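PDB 3F3B: phage-like element PBSX protein XkdH from Bacillus subtilis, which is of unknown function but, as a member of a family in the phage-barrel clan encoded by a defective prophage, probably contributes to the phage-like particle. Local coordinates for residues I88-N92 against H93-L97. Sequence-based numbering, arbitrary orientation.
Sequences IIWEN and HKYIL. With PO4 (phosphate ion), chain B; PO4 (phosphate ion), chain C.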
loop_
_atom_site.group_PDB
_atom_site.type_symbol
_atom_site.label_atom_id
_atom_site.label_comp_id
_atom_site.label_asym_id
_atom_site.label_seq_id
_atom_site.Cartn_x
_atom_site.Cartn_y
_atom_site.Cartn_z
ATOM N N ILE A 88 -1.334 0.810 -2.191
ATOM C CA ILE A 88 -2.713 1.224 -2.373
ATOM C C ILE A 88 -2.714 2.672 -2.836
ATOM O O ILE A 88 -1.898 3.482 -2.391
ATOM C CB ILE A 88 -3.557 1.096 -1.076
ATOM C CG1 ILE A 88 -3.146 2.171 -0.067
ATOM C CG2 ILE A 88 -3.400 -0.305 -0.488
ATOM C CD1 ILE A 88 -4.079 2.280 1.127
ATOM N N ILE A 89 -3.623 2.977 -3.755
ATOM C CA ILE A 89 -3.755 4.318 -4.296
ATOM C C ILE A 89 -5.077 4.900 -3.807
ATOM O O ILE A 89 -6.149 4.382 -4.129
ATOM C CB ILE A 89 -3.788 4.301 -5.834
ATOM C CG1 ILE A 89 -2.585 3.526 -6.393
ATOM C CG2 ILE A 89 -3.838 5.729 -6.357
ATOM C CD1 ILE A 89 -1.260 4.231 -6.282
ATOM N N TRP A 90 -4.995 5.964 -3.014
ATOM C CA TRP A 90 -6.178 6.633 -2.497
ATOM C C TRP A 90 -6.039 8.108 -2.830
ATOM O O TRP A 90 -5.082 8.759 -2.406
ATOM C CB TRP A 90 -6.289 6.451 -0.986
ATOM C CG TRP A 90 -7.318 7.347 -0.362
ATOM C CD1 TRP A 90 -8.672 7.307 -0.554
ATOM C CD2 TRP A 90 -7.072 8.444 0.527
ATOM N NE1 TRP A 90 -9.284 8.311 0.161
ATOM C CE2 TRP A 90 -8.325 9.026 0.832
ATOM C CE3 TRP A 90 -5.912 8.994 1.094
ATOM C CZ2 TRP A 90 -8.453 10.133 1.681
ATOM C CZ3 TRP A 90 -6.037 10.095 1.939
ATOM C CH2 TRP A 90 -7.302 10.653 2.223
ATOM N N GLU A 91 -6.987 8.622 -3.607
ATOM C CA GLU A 91 -6.984 10.021 -4.023
ATOM C C GLU A 91 -5.662 10.452 -4.643
ATOM O O GLU A 91 -5.096 11.486 -4.291
ATOM C CB GLU A 91 -7.336 10.921 -2.837
ATOM C CG GLU A 91 -8.816 10.889 -2.487
ATOM C CD GLU A 91 -9.152 11.743 -1.285
ATOM O OE1 GLU A 91 -10.360 11.917 -1.002
ATOM O OE2 GLU A 91 -8.208 12.233 -0.619
ATOM N N ASN A 92 -5.176 9.640 -5.572
ATOM C CA ASN A 92 -3.934 9.916 -6.282
ATOM C C ASN A 92 -2.642 9.815 -5.490
ATOM O O ASN A 92 -1.589 10.223 -5.978
ATOM C CB ASN A 92 -3.998 11.293 -6.943
ATOM C CG ASN A 92 -5.110 11.394 -7.954
ATOM O OD1 ASN A 92 -5.235 10.545 -8.840
ATOM N ND2 ASN A 92 -5.929 12.437 -7.833
ATOM N N HIS A 93 -2.694 9.298 -4.275
ATOM C CA HIS A 93 -1.455 9.159 -3.526
ATOM C C HIS A 93 -1.149 7.696 -3.263
ATOM O O HIS A 93 -2.057 6.872 -3.124
ATOM C CB HIS A 93 -1.507 9.932 -2.208
ATOM C CG HIS A 93 -1.434 11.417 -2.383
ATOM N ND1 HIS A 93 -2.552 12.204 -2.558
ATOM C CD2 HIS A 93 -0.371 12.256 -2.426
ATOM C CE1 HIS A 93 -2.181 13.465 -2.699
ATOM N NE2 HIS A 93 -0.865 13.524 -2.622
ATOM N N LYS A 94 0.142 7.388 -3.209
ATOM C CA LYS A 94 0.623 6.035 -2.973
ATOM C C LYS A 94 0.857 5.735 -1.490
ATOM O O LYS A 94 1.366 6.569 -0.741
ATOM C CB LYS A 94 1.920 5.818 -3.753
ATOM C CG LYS A 94 1.744 5.954 -5.265
ATOM C CD LYS A 94 3.054 5.788 -6.017
ATOM C CE LYS A 94 2.814 5.785 -7.523
ATOM N NZ LYS A 94 4.068 5.594 -8.316
ATOM N N TYR A 95 0.476 4.533 -1.075
ATOM C CA TYR A 95 0.657 4.096 0.304
ATOM C C TYR A 95 1.103 2.643 0.266
ATOM O O TYR A 95 0.717 1.887 -0.634
ATOM C CB TYR A 95 -0.657 4.204 1.085
ATOM C CG TYR A 95 -1.148 5.617 1.230
ATOM C CD1 TYR A 95 -0.642 6.450 2.226
ATOM C CD2 TYR A 95 -2.066 6.150 0.330
ATOM C CE1 TYR A 95 -1.032 7.780 2.318
ATOM C CE2 TYR A 95 -2.464 7.485 0.412
ATOM C CZ TYR A 95 -1.941 8.295 1.407
ATOM O OH TYR A 95 -2.306 9.622 1.478
ATOM N N ILE A 96 1.934 2.258 1.225
ATOM C CA ILE A 96 2.397 0.883 1.299
ATOM C C ILE A 96 1.930 0.305 2.620
ATOM O O ILE A 96 2.013 0.974 3.645
ATOM C CB ILE A 96 3.934 0.789 1.249
ATOM C CG1 ILE A 96 4.460 1.515 0.011
ATOM C CG2 ILE A 96 4.363 -0.682 1.211
ATOM C CD1 ILE A 96 3.821 1.034 -1.287
ATOM N N LEU A 97 1.421 -0.923 2.594
ATOM C CA LEU A 97 0.983 -1.576 3.825
ATOM C C LEU A 97 2.257 -2.065 4.520
ATOM O O LEU A 97 2.971 -2.910 3.995
ATOM C CB LEU A 97 0.039 -2.735 3.498
ATOM C CG LEU A 97 -1.107 -2.312 2.568
ATOM C CD1 LEU A 97 -2.136 -3.423 2.489
ATOM C CD2 LEU A 97 -1.759 -1.026 3.071
HETATM P P PO4 B . -12.527 8.857 -1.535
HETATM O O1 PO4 B . -11.790 9.711 -2.506
HETATM O O2 PO4 B . -13.963 9.236 -1.528
HETATM O O3 PO4 B . -12.392 7.434 -1.930
HETATM O O4 PO4 B . -11.961 9.051 -0.177
HETATM P P PO4 C . 3.231 9.803 -2.947
HETATM O O1 PO4 C . 4.318 8.918 -3.440
HETATM O O2 PO4 C . 2.066 9.713 -3.863
HETATM O O3 PO4 C . 2.824 9.374 -1.582
HETATM O O4 PO4 C . 3.719 11.207 -2.901
#
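Trp90 and Tyr95 meet on the packed face of a tight hairpin, the tyrosine reaching the edge of the indole's benzo ring: Tyr95 CE2 lies in the indole plane, with Trp90 CE3 at 3.8 Å. Beside them, Ile88 CG1 rests on Tyr95 CB at 3.4 Å; a chi1 of 72° sets CG1 between backbone N and carbonyl carbon, while CG2 meets Leu97 CD2. Phe52, edge-to-face, and His9 meet Trp90, and Phe72 meets Tyr95. At the indole's NE1 edge a phosphate, probably from the crystallisation liquor, accepts a bond from Trp90 NE1 (2.8 Å, to O4 of the chain B ion). Two antiparallel hydrogen-bonded pairs hold the strands: Ile88 with Tyr95, where Ile88 N reaches Tyr95 O at 2.8 Å, and Trp90 with His93, bonded N to O in both directions, each at 3.1 Å. A type I' turn, Trp90 to His93, with positive phi at Glu91 and Asn92, makes this a beta hairpin with a two-residue loop, Glu91-Asn92, within the antiparallel sheet of this chain; strands 9-19 and 107-114 flank it. The other side is looser: Lys94 is exposed and Ile89 partly so, and Lys94 has just its CG near Ile89 CD1 (3.6 Å) before its extended chain leads away. At the exposed turn, His93 ND1 makes a weak bond to Glu91 O, bent to 134°, and Lys94 N donates to the chain C phosphate.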